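Long-range contacts in lantibiotic dehydratase (Microbispora corallina, PDB 5EHK), which probably dehydrates serine and threonine residues of the NAI-107 precursor peptide in a tRNA-dependent way during biosynthesis of this lantibiotic: residues L611-L622 with L652-Q660; I282-D292 with R592-R602. All blocks are in the same frame, centred on the assembly; numbering follows the deposited sequence.

Contact 1: L611-L622 with L652-Q660; sequences LGVGANLERLCL and LFELGLEGQ
Leu655, near the C-terminal end of helix 647-656, is the central bump of this contact, reaching into a hollow among Leu620, Leu622 and Val613 on the hairpin of strands 611-615 and 620-624, part of a mixed sheet. Its two methyls divide the work: CD2 lies 3.7 Å from CB of Leu620, whereas CD1 turns to CD1 of Leu622 (4.1 Å) and CG2 of Val613. One helical turn earlier, Leu652 offers a single methyl, CD2, which enters the notch between CD2 of Leu622, 3.6 Å away, and CD1 of Leu611. With its CG anti to the backbone N (chi1 -169°), Leu622 spreads its methyls toward both helix leucines, meeting Leu655 at about a right angle.

Past the helix, Glu658 bends at chi2 (-70°), and its OE1 accepts the backbone N-H of Leu620 at 2.9 Å, the N-H...O angle being 158°. The donor arrives on the anti side, somewhat out of the carboxylate plane. Beside it, the CD of Arg619 passes over CA of Gly659 at 4.2 Å, in the type II turn Leu657-Gln660, while its guanidinium pairs with Glu630.

Leucine packing thus joins the helix to the strands, and a buried carboxylate takes over where the hairpin's second strand begins. The salt bridge of Glu658 OE2 with Arg407 would offset the cost of burying this carboxylate.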
loop_
_atom_site.group_PDB
_atom_site.type_symbol
_atom_site.label_atom_id
_atom_site.label_comp_id
_atom_site.label_asym_id
_atom_site.label_seq_id
_atom_site.Cartn_x
_atom_site.Cartn_y
_atom_site.Cartn_z
ATOM N N LEU A 611 34.231 -1.503 -3.353
ATOM C CA LEU A 611 33.235 -1.045 -2.403
ATOM C C LEU A 611 32.221 -2.130 -1.994
ATOM O O LEU A 611 31.829 -2.948 -2.800
ATOM C CB LEU A 611 32.546 0.193 -2.964
ATOM C CG LEU A 611 33.512 1.358 -3.183
ATOM C CD1 LEU A 611 32.809 2.629 -3.694
ATOM C CD2 LEU A 611 34.255 1.634 -1.867
ATOM N N GLY A 612 31.803 -2.115 -0.731
ATOM C CA GLY A 612 30.824 -3.049 -0.209
ATOM C C GLY A 612 29.760 -2.350 0.629
ATOM O O GLY A 612 29.875 -1.160 0.951
ATOM N N VAL A 613 28.678 -3.057 0.931
ATOM C CA VAL A 613 27.615 -2.479 1.733
ATOM C C VAL A 613 27.316 -3.432 2.898
ATOM O O VAL A 613 27.162 -4.640 2.692
ATOM C CB VAL A 613 26.347 -2.228 0.890
ATOM C CG1 VAL A 613 25.331 -1.416 1.674
ATOM C CG2 VAL A 613 26.678 -1.516 -0.408
ATOM N N GLY A 614 27.260 -2.881 4.110
ATOM C CA GLY A 614 26.986 -3.614 5.333
ATOM C C GLY A 614 25.796 -2.912 5.984
ATOM O O GLY A 614 25.304 -1.905 5.472
ATOM N N ALA A 615 25.325 -3.422 7.114
ATOM C CA ALA A 615 24.162 -2.852 7.767
ATOM C C ALA A 615 24.148 -3.100 9.275
ATOM O O ALA A 615 24.658 -4.106 9.749
ATOM C CB ALA A 615 22.920 -3.412 7.149
ATOM N N ASN A 616 23.606 -2.148 10.028
ATOM C CA ASN A 616 23.226 -2.390 11.425
ATOM C C ASN A 616 21.752 -2.037 11.568
ATOM O O ASN A 616 21.099 -1.729 10.572
ATOM C CB ASN A 616 24.103 -1.606 12.418
ATOM C CG ASN A 616 24.009 -0.090 12.243
ATOM O OD1 ASN A 616 22.983 0.463 11.834
ATOM N ND2 ASN A 616 25.115 0.583 12.513
ATOM N N LEU A 617 21.233 -2.042 12.792
ATOM C CA LEU A 617 19.802 -1.842 12.983
ATOM C C LEU A 617 19.298 -0.510 12.444
ATOM O O LEU A 617 18.137 -0.401 12.057
ATOM C CB LEU A 617 19.392 -2.025 14.434
ATOM C CG LEU A 617 19.406 -3.497 14.832
ATOM C CD1 LEU A 617 20.771 -3.910 15.374
ATOM C CD2 LEU A 617 18.321 -3.797 15.835
ATOM N N GLU A 618 20.184 0.476 12.363
ATOM C CA GLU A 618 19.787 1.831 12.002
ATOM C C GLU A 618 20.031 2.250 10.543
ATOM O O GLU A 618 19.181 2.903 9.944
ATOM C CB GLU A 618 20.499 2.804 12.937
ATOM C CG GLU A 618 20.831 4.168 12.328
ATOM C CD GLU A 618 21.519 5.089 13.336
ATOM O OE1 GLU A 618 20.791 5.800 14.081
ATOM O OE2 GLU A 618 22.778 5.077 13.395
ATOM N N ARG A 619 21.161 1.853 9.960
ATOM C CA ARG A 619 21.577 2.369 8.649
ATOM C C ARG A 619 22.241 1.301 7.777
ATOM O O ARG A 619 22.725 0.281 8.275
ATOM C CB ARG A 619 22.560 3.537 8.841
ATOM C CG ARG A 619 23.622 3.225 9.882
ATOM C CD ARG A 619 24.533 4.384 10.204
ATOM N NE ARG A 619 25.844 4.182 9.600
ATOM C CZ ARG A 619 26.921 3.769 10.256
ATOM N NH1 ARG A 619 26.855 3.525 11.556
ATOM N NH2 ARG A 619 28.067 3.604 9.608
ATOM N N LEU A 620 22.249 1.540 6.471
ATOM C CA LEU A 620 23.137 0.843 5.571
ATOM C C LEU A 620 24.435 1.580 5.642
ATOM O O LEU A 620 24.457 2.725 6.058
ATOM C CB LEU A 620 22.607 0.943 4.149
ATOM C CG LEU A 620 21.412 0.052 3.842
ATOM C CD1 LEU A 620 20.827 0.420 2.476
ATOM C CD2 LEU A 620 21.891 -1.384 3.883
ATOM N N CYS A 621 25.527 0.963 5.225
ATOM C CA CYS A 621 26.788 1.722 5.139
ATOM C C CYS A 621 27.794 1.214 4.143
ATOM O O CYS A 621 27.983 0.007 3.992
ATOM C CB CYS A 621 27.454 1.832 6.495
ATOM S SG CYS A 621 27.515 0.283 7.275
ATOM N N LEU A 622 28.432 2.163 3.471
ATOM C CA LEU A 622 29.430 1.883 2.444
ATOM C C LEU A 622 30.778 1.540 3.083
ATOM O O LEU A 622 31.206 2.208 4.016
ATOM C CB LEU A 622 29.594 3.117 1.577
ATOM C CG LEU A 622 30.386 2.905 0.314
ATOM C CD1 LEU A 622 29.698 1.823 -0.512
ATOM C CD2 LEU A 622 30.370 4.211 -0.378
ATOM N N LEU A 652 25.547 5.216 -4.373
ATOM C CA LEU A 652 26.659 5.841 -3.680
ATOM C C LEU A 652 26.201 7.160 -3.095
ATOM O O LEU A 652 26.469 7.481 -1.927
ATOM C CB LEU A 652 27.847 6.044 -4.604
ATOM C CG LEU A 652 28.569 4.770 -5.051
ATOM C CD1 LEU A 652 29.495 5.070 -6.223
ATOM C CD2 LEU A 652 29.317 4.074 -3.867
ATOM N N PHE A 653 25.498 7.933 -3.907
ATOM C CA PHE A 653 24.995 9.196 -3.423
ATOM C C PHE A 653 24.113 9.005 -2.194
ATOM O O PHE A 653 24.343 9.625 -1.172
ATOM C CB PHE A 653 24.241 9.933 -4.514
ATOM C CG PHE A 653 23.354 11.004 -3.996
ATOM C CD1 PHE A 653 23.903 12.167 -3.467
ATOM C CD2 PHE A 653 21.972 10.861 -4.039
ATOM C CE1 PHE A 653 23.082 13.178 -2.985
ATOM C CE2 PHE A 653 21.139 11.857 -3.557
ATOM C CZ PHE A 653 21.695 13.030 -3.035
ATOM N N GLU A 654 23.144 8.107 -2.257
ATOM C CA GLU A 654 22.188 8.003 -1.149
ATOM C C GLU A 654 22.825 7.399 0.099
ATOM O O GLU A 654 22.488 7.783 1.195
ATOM C CB GLU A 654 20.895 7.262 -1.569
ATOM C CG GLU A 654 20.172 7.965 -2.746
ATOM C CD GLU A 654 18.770 7.417 -3.043
ATOM O OE1 GLU A 654 18.527 6.219 -2.755
ATOM O OE2 GLU A 654 17.915 8.181 -3.574
ATOM N N LEU A 655 23.789 6.503 -0.071
ATOM C CA LEU A 655 24.470 5.892 1.067
ATOM C C LEU A 655 25.243 6.947 1.879
ATOM O O LEU A 655 25.290 6.905 3.118
ATOM C CB LEU A 655 25.413 4.778 0.576
ATOM C CG LEU A 655 24.714 3.471 0.175
ATOM C CD1 LEU A 655 25.628 2.559 -0.593
ATOM C CD2 LEU A 655 24.172 2.760 1.395
ATOM N N GLY A 656 25.809 7.918 1.168
ATOM C CA GLY A 656 26.537 8.980 1.812
ATOM C C GLY A 656 25.665 9.714 2.805
ATOM O O GLY A 656 26.177 10.203 3.815
ATOM N N LEU A 657 24.358 9.777 2.548
ATOM C CA LEU A 657 23.466 10.502 3.457
ATOM C C LEU A 657 22.852 9.617 4.552
ATOM O O LEU A 657 22.077 10.097 5.386
ATOM C CB LEU A 657 22.391 11.257 2.681
ATOM C CG LEU A 657 22.938 12.276 1.686
ATOM C CD1 LEU A 657 21.829 12.793 0.782
ATOM C CD2 LEU A 657 23.670 13.463 2.401
ATOM N N GLU A 658 23.230 8.341 4.566
ATOM C CA GLU A 658 22.776 7.435 5.615
ATOM C C GLU A 658 23.244 7.945 6.987
ATOM O O GLU A 658 24.287 8.601 7.102
ATOM C CB GLU A 658 23.254 5.992 5.363
ATOM C CG GLU A 658 22.448 5.202 4.306
ATOM C CD GLU A 658 21.034 4.825 4.767
ATOM O OE1 GLU A 658 20.915 3.974 5.694
ATOM O OE2 GLU A 658 20.050 5.358 4.186
ATOM N N GLY A 659 22.443 7.685 8.010
ATOM C CA GLY A 659 22.788 8.057 9.360
ATOM C C GLY A 659 22.636 9.535 9.633
ATOM O O GLY A 659 22.889 9.988 10.741
ATOM N N GLN A 660 22.237 10.302 8.632
ATOM C CA GLN A 660 22.017 11.720 8.840
ATOM C C GLN A 660 20.530 12.103 8.723
ATOM O O GLN A 660 19.869 11.779 7.728
ATOM C CB GLN A 660 22.805 12.506 7.811
ATOM C CG GLN A 660 24.268 12.115 7.683
ATOM C CD GLN A 660 24.976 13.009 6.691
ATOM O OE1 GLN A 660 24.981 14.209 6.856
ATOM N NE2 GLN A 660 25.469 12.442 5.598
#

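Contact 2: I282-D292 with R592-R602; sequences ITALRPPLDGD and RISVGLPDSGR
The guanidinium of Arg592 meets the 282-292 loop with its edge, where the carbonyl O of Pro288 lies almost exactly in plane. NH2 donates to that oxygen at 2.7 Å with an N-H...O angle of 160°; NH1 adds weak bonds to the same atom and to Leu289 O. CB of Ser600 sits over one face of the group, offset toward its rim, and NE is tied to OG of Ser594, so the plane is fixed from several directions. The Arg592 side chain reaches the loop by running extended from CG to NE. The second guanidinium, that of Arg602, has OD2 of Asp290 at its edge and CA of Asp292 over one face. Its salt bridges are long, NE to Asp290 OD2 at 3.5 Å and NH2 to Asp292 OD2 at 3.3 Å, and the Asp290 carboxylate stands nearly perpendicular to it (86°).

Asp290 OD2 also takes the hydroxyl of Ser600, OG to OD2 2.5 Å, on its anti lone pair. The same OG accepts from the backbone N of Arg602, closing an ST turn, consistent with the placing of this arginine beside the acids.

At the other end the contact is apolar. Pro598 is wedged between CG2 of Ile282, 3.6 Å from CD of Pro598, and the backbone of Arg286 and Pro288. Ile282 CD1 rests on the Gly596-Leu597 peptide, and Leu597 crosses Leu289 at about a right angle, CD1 to CD1 4.0 Å. Gln197 of strand 195-198 and Gln200, just beyond it, hydrogen-bond the backbone of 596-599.

The whole is a loop-to-loop junction between the three-stranded antiparallel sheet ending in strand 281-283 and the larger mixed sheet holding strand 591-595, with Arg592 gripping the Pro288 and Leu289 carbonyls and a salt-bridge network of Asp290, Asp292 and solvent-exposed Arg602 at one end.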
loop_
_atom_site.group_PDB
_atom_site.type_symbol
_atom_site.label_atom_id
_atom_site.label_comp_id
_atom_site.label_asym_id
_atom_site.label_seq_id
_atom_site.Cartn_x
_atom_site.Cartn_y
_atom_site.Cartn_z
ATOM N N ILE A 282 35.942 2.504 -22.041
ATOM C CA ILE A 282 35.829 3.951 -21.984
ATOM C C ILE A 282 37.193 4.531 -22.310
ATOM O O ILE A 282 38.161 4.253 -21.589
ATOM C CB ILE A 282 35.441 4.416 -20.583
ATOM C CG1 ILE A 282 34.050 3.888 -20.215
ATOM C CG2 ILE A 282 35.500 5.927 -20.508
ATOM C CD1 ILE A 282 33.580 4.267 -18.820
ATOM N N THR A 283 37.280 5.309 -23.394
ATOM C CA THR A 283 38.568 5.888 -23.807
ATOM C C THR A 283 38.816 7.157 -23.017
ATOM O O THR A 283 37.866 7.768 -22.527
ATOM C CB THR A 283 38.651 6.185 -25.333
ATOM O OG1 THR A 283 37.834 7.318 -25.657
ATOM C CG2 THR A 283 38.169 4.994 -26.136
ATOM N N ALA A 284 40.083 7.538 -22.869
ATOM C CA ALA A 284 40.429 8.768 -22.158
ATOM C C ALA A 284 39.930 9.999 -22.920
ATOM O O ALA A 284 39.803 11.085 -22.355
ATOM C CB ALA A 284 41.927 8.854 -21.928
ATOM N N LEU A 285 39.630 9.808 -24.200
ATOM C CA LEU A 285 39.081 10.871 -25.026
ATOM C C LEU A 285 37.833 11.531 -24.441
ATOM O O LEU A 285 37.671 12.746 -24.525
ATOM C CB LEU A 285 38.812 10.370 -26.448
ATOM C CG LEU A 285 40.080 10.077 -27.246
ATOM C CD1 LEU A 285 39.724 9.522 -28.609
ATOM C CD2 LEU A 285 40.895 11.345 -27.372
ATOM N N ARG A 286 36.954 10.729 -23.853
ATOM C CA ARG A 286 35.730 11.234 -23.236
ATOM C C ARG A 286 36.043 12.054 -21.986
ATOM O O ARG A 286 36.927 11.702 -21.188
ATOM C CB ARG A 286 34.784 10.065 -22.955
ATOM C CG ARG A 286 34.227 9.446 -24.230
ATOM C CD ARG A 286 33.337 8.270 -23.947
ATOM N NE ARG A 286 32.594 7.861 -25.134
ATOM C CZ ARG A 286 31.928 6.716 -25.248
ATOM N NH1 ARG A 286 31.995 5.800 -24.283
ATOM N NH2 ARG A 286 31.249 6.450 -26.361
ATOM N N PRO A 287 35.358 13.194 -21.852
ATOM C CA PRO A 287 35.602 14.160 -20.778
ATOM C C PRO A 287 35.264 13.543 -19.433
ATOM O O PRO A 287 34.156 13.029 -19.291
ATOM C CB PRO A 287 34.630 15.298 -21.102
ATOM C CG PRO A 287 34.251 15.118 -22.548
ATOM C CD PRO A 287 34.285 13.633 -22.762
ATOM N N PRO A 288 36.213 13.554 -18.480
ATOM C CA PRO A 288 36.058 12.946 -17.145
ATOM C C PRO A 288 34.968 13.589 -16.283
ATOM O O PRO A 288 34.553 12.983 -15.295
ATOM C CB PRO A 288 37.426 13.181 -16.485
ATOM C CG PRO A 288 38.033 14.317 -17.257
ATOM C CD PRO A 288 37.539 14.164 -18.654
ATOM N N LEU A 289 34.513 14.778 -16.662
ATOM C CA LEU A 289 33.636 15.583 -15.821
ATOM C C LEU A 289 34.244 15.814 -14.435
ATOM O O LEU A 289 33.609 15.564 -13.402
ATOM C CB LEU A 289 32.233 14.978 -15.703
ATOM C CG LEU A 289 31.554 14.583 -17.005
ATOM C CD1 LEU A 289 30.118 14.209 -16.739
ATOM C CD2 LEU A 289 31.640 15.695 -18.020
ATOM N N ASP A 290 35.472 16.310 -14.411
ATOM C CA ASP A 290 36.124 16.590 -13.141
ATOM C C ASP A 290 36.219 18.081 -12.836
ATOM O O ASP A 290 36.785 18.470 -11.822
ATOM C CB ASP A 290 37.516 15.979 -13.110
ATOM C CG ASP A 290 38.346 16.370 -14.310
ATOM O OD1 ASP A 290 37.929 17.250 -15.108
ATOM O OD2 ASP A 290 39.432 15.780 -14.455
ATOM N N GLY A 291 35.663 18.916 -13.700
ATOM C CA GLY A 291 35.693 20.350 -13.463
ATOM C C GLY A 291 36.376 21.178 -14.539
ATOM O O GLY A 291 36.082 22.359 -14.674
ATOM N N ASP A 292 37.266 20.560 -15.309
ATOM C CA ASP A 292 37.909 21.221 -16.445
ATOM C C ASP A 292 36.924 21.478 -17.577
ATOM O O ASP A 292 35.832 20.927 -17.591
ATOM C CB ASP A 292 39.096 20.387 -16.957
ATOM C CG ASP A 292 39.978 21.143 -17.982
ATOM O OD1 ASP A 292 39.977 22.408 -17.972
ATOM O OD2 ASP A 292 40.694 20.461 -18.770
ATOM N N ARG A 592 37.917 10.061 -5.719
ATOM C CA ARG A 592 36.819 10.082 -6.667
ATOM C C ARG A 592 36.417 8.683 -7.085
ATOM O O ARG A 592 37.282 7.817 -7.313
ATOM C CB ARG A 592 37.183 10.928 -7.878
ATOM C CG ARG A 592 36.395 10.626 -9.123
ATOM C CD ARG A 592 36.759 11.610 -10.202
ATOM N NE ARG A 592 36.413 11.069 -11.509
ATOM C CZ ARG A 592 35.847 11.761 -12.490
ATOM N NH1 ARG A 592 35.532 13.041 -12.328
ATOM N NH2 ARG A 592 35.582 11.159 -13.634
ATOM N N ILE A 593 35.101 8.470 -7.169
ATOM C CA ILE A 593 34.531 7.216 -7.669
ATOM C C ILE A 593 33.922 7.495 -9.027
ATOM O O ILE A 593 32.853 8.086 -9.149
ATOM C CB ILE A 593 33.440 6.679 -6.713
ATOM C CG1 ILE A 593 33.972 6.613 -5.279
ATOM C CG2 ILE A 593 32.951 5.323 -7.157
ATOM C CD1 ILE A 593 32.903 6.527 -4.218
ATOM N N SER A 594 34.606 7.066 -10.069
ATOM C CA SER A 594 34.102 7.277 -11.413
ATOM C C SER A 594 33.135 6.164 -11.706
ATOM O O SER A 594 33.463 4.992 -11.491
ATOM C CB SER A 594 35.245 7.234 -12.417
ATOM O OG SER A 594 36.320 8.048 -11.997
ATOM N N VAL A 595 31.946 6.527 -12.179
ATOM C CA VAL A 595 30.954 5.558 -12.627
ATOM C C VAL A 595 30.504 5.855 -14.045
ATOM O O VAL A 595 29.764 6.808 -14.276
ATOM C CB VAL A 595 29.725 5.583 -11.745
ATOM C CG1 VAL A 595 28.798 4.473 -12.143
ATOM C CG2 VAL A 595 30.128 5.474 -10.299
ATOM N N GLY A 596 30.975 5.073 -15.007
ATOM C CA GLY A 596 30.590 5.292 -16.393
ATOM C C GLY A 596 31.387 6.389 -17.080
ATOM O O GLY A 596 30.986 6.857 -18.143
ATOM N N LEU A 597 32.498 6.799 -16.457
ATOM C CA LEU A 597 33.409 7.833 -16.946
ATOM C C LEU A 597 34.833 7.372 -16.673
ATOM O O LEU A 597 35.032 6.555 -15.790
ATOM C CB LEU A 597 33.195 9.150 -16.202
ATOM C CG LEU A 597 31.863 9.853 -16.332
ATOM C CD1 LEU A 597 31.783 10.911 -15.271
ATOM C CD2 LEU A 597 31.761 10.451 -17.709
ATOM N N PRO A 598 35.830 7.889 -17.420
ATOM C CA PRO A 598 37.226 7.495 -17.178
ATOM C C PRO A 598 37.721 8.057 -15.874
ATOM O O PRO A 598 37.076 8.955 -15.350
ATOM C CB PRO A 598 37.981 8.184 -18.309
ATOM C CG PRO A 598 37.137 9.373 -18.624
ATOM C CD PRO A 598 35.732 8.907 -18.481
ATOM N N ASP A 599 38.837 7.568 -15.356
ATOM C CA ASP A 599 39.364 8.157 -14.139
ATOM C C ASP A 599 39.738 9.594 -14.463
ATOM O O ASP A 599 39.959 9.934 -15.621
ATOM C CB ASP A 599 40.606 7.407 -13.652
ATOM C CG ASP A 599 40.289 6.037 -13.124
ATOM O OD1 ASP A 599 39.102 5.654 -13.189
ATOM O OD2 ASP A 599 41.234 5.334 -12.678
ATOM N N SER A 600 39.819 10.432 -13.439
ATOM C CA SER A 600 40.316 11.785 -13.607
ATOM C C SER A 600 41.765 11.905 -13.117
ATOM O O SER A 600 42.137 11.331 -12.074
ATOM C CB SER A 600 39.408 12.760 -12.841
ATOM O OG SER A 600 39.986 14.048 -12.669
ATOM N N GLY A 601 42.574 12.669 -13.860
ATOM C CA GLY A 601 43.917 13.003 -13.418
ATOM C C GLY A 601 43.939 13.849 -12.145
ATOM O O GLY A 601 44.927 13.859 -11.419
ATOM N N ARG A 602 42.861 14.584 -11.884
ATOM C CA ARG A 602 42.797 15.518 -10.750
ATOM C C ARG A 602 42.399 14.922 -9.421
ATOM O O ARG A 602 42.215 15.660 -8.466
ATOM C CB ARG A 602 41.831 16.651 -11.050
ATOM C CG ARG A 602 42.143 17.401 -12.316
ATOM C CD ARG A 602 41.003 18.294 -12.688
ATOM N NE ARG A 602 41.160 18.751 -14.057
ATOM C CZ ARG A 602 41.732 19.899 -14.376
ATOM N NH1 ARG A 602 42.176 20.697 -13.412
ATOM N NH2 ARG A 602 41.858 20.250 -15.648
#

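Overall arrangement
From the N terminus, the chain first lays down 282-292, leaving the edge strand 281-283 of a three-stranded antiparallel sheet. About 300 residues later, 592-602 returns to it, and contact 2 closes this very long loop. Contact 1 then opens and closes within a much shorter span, its 29 intervening residues including strand 629-634 and the first half of helix 647-656. The two loops therefore follow in series, neither nested nor crossed. Strands 591-595, 611-615 and 620-624 belong to one mixed sheet, and Ile593 packs on both Leu611 and Leu652. Contact 1 thus joins a helix to this sheet, while contact 2, its centre about 25 Å from that of contact 1, joins the sheet to the three-stranded one.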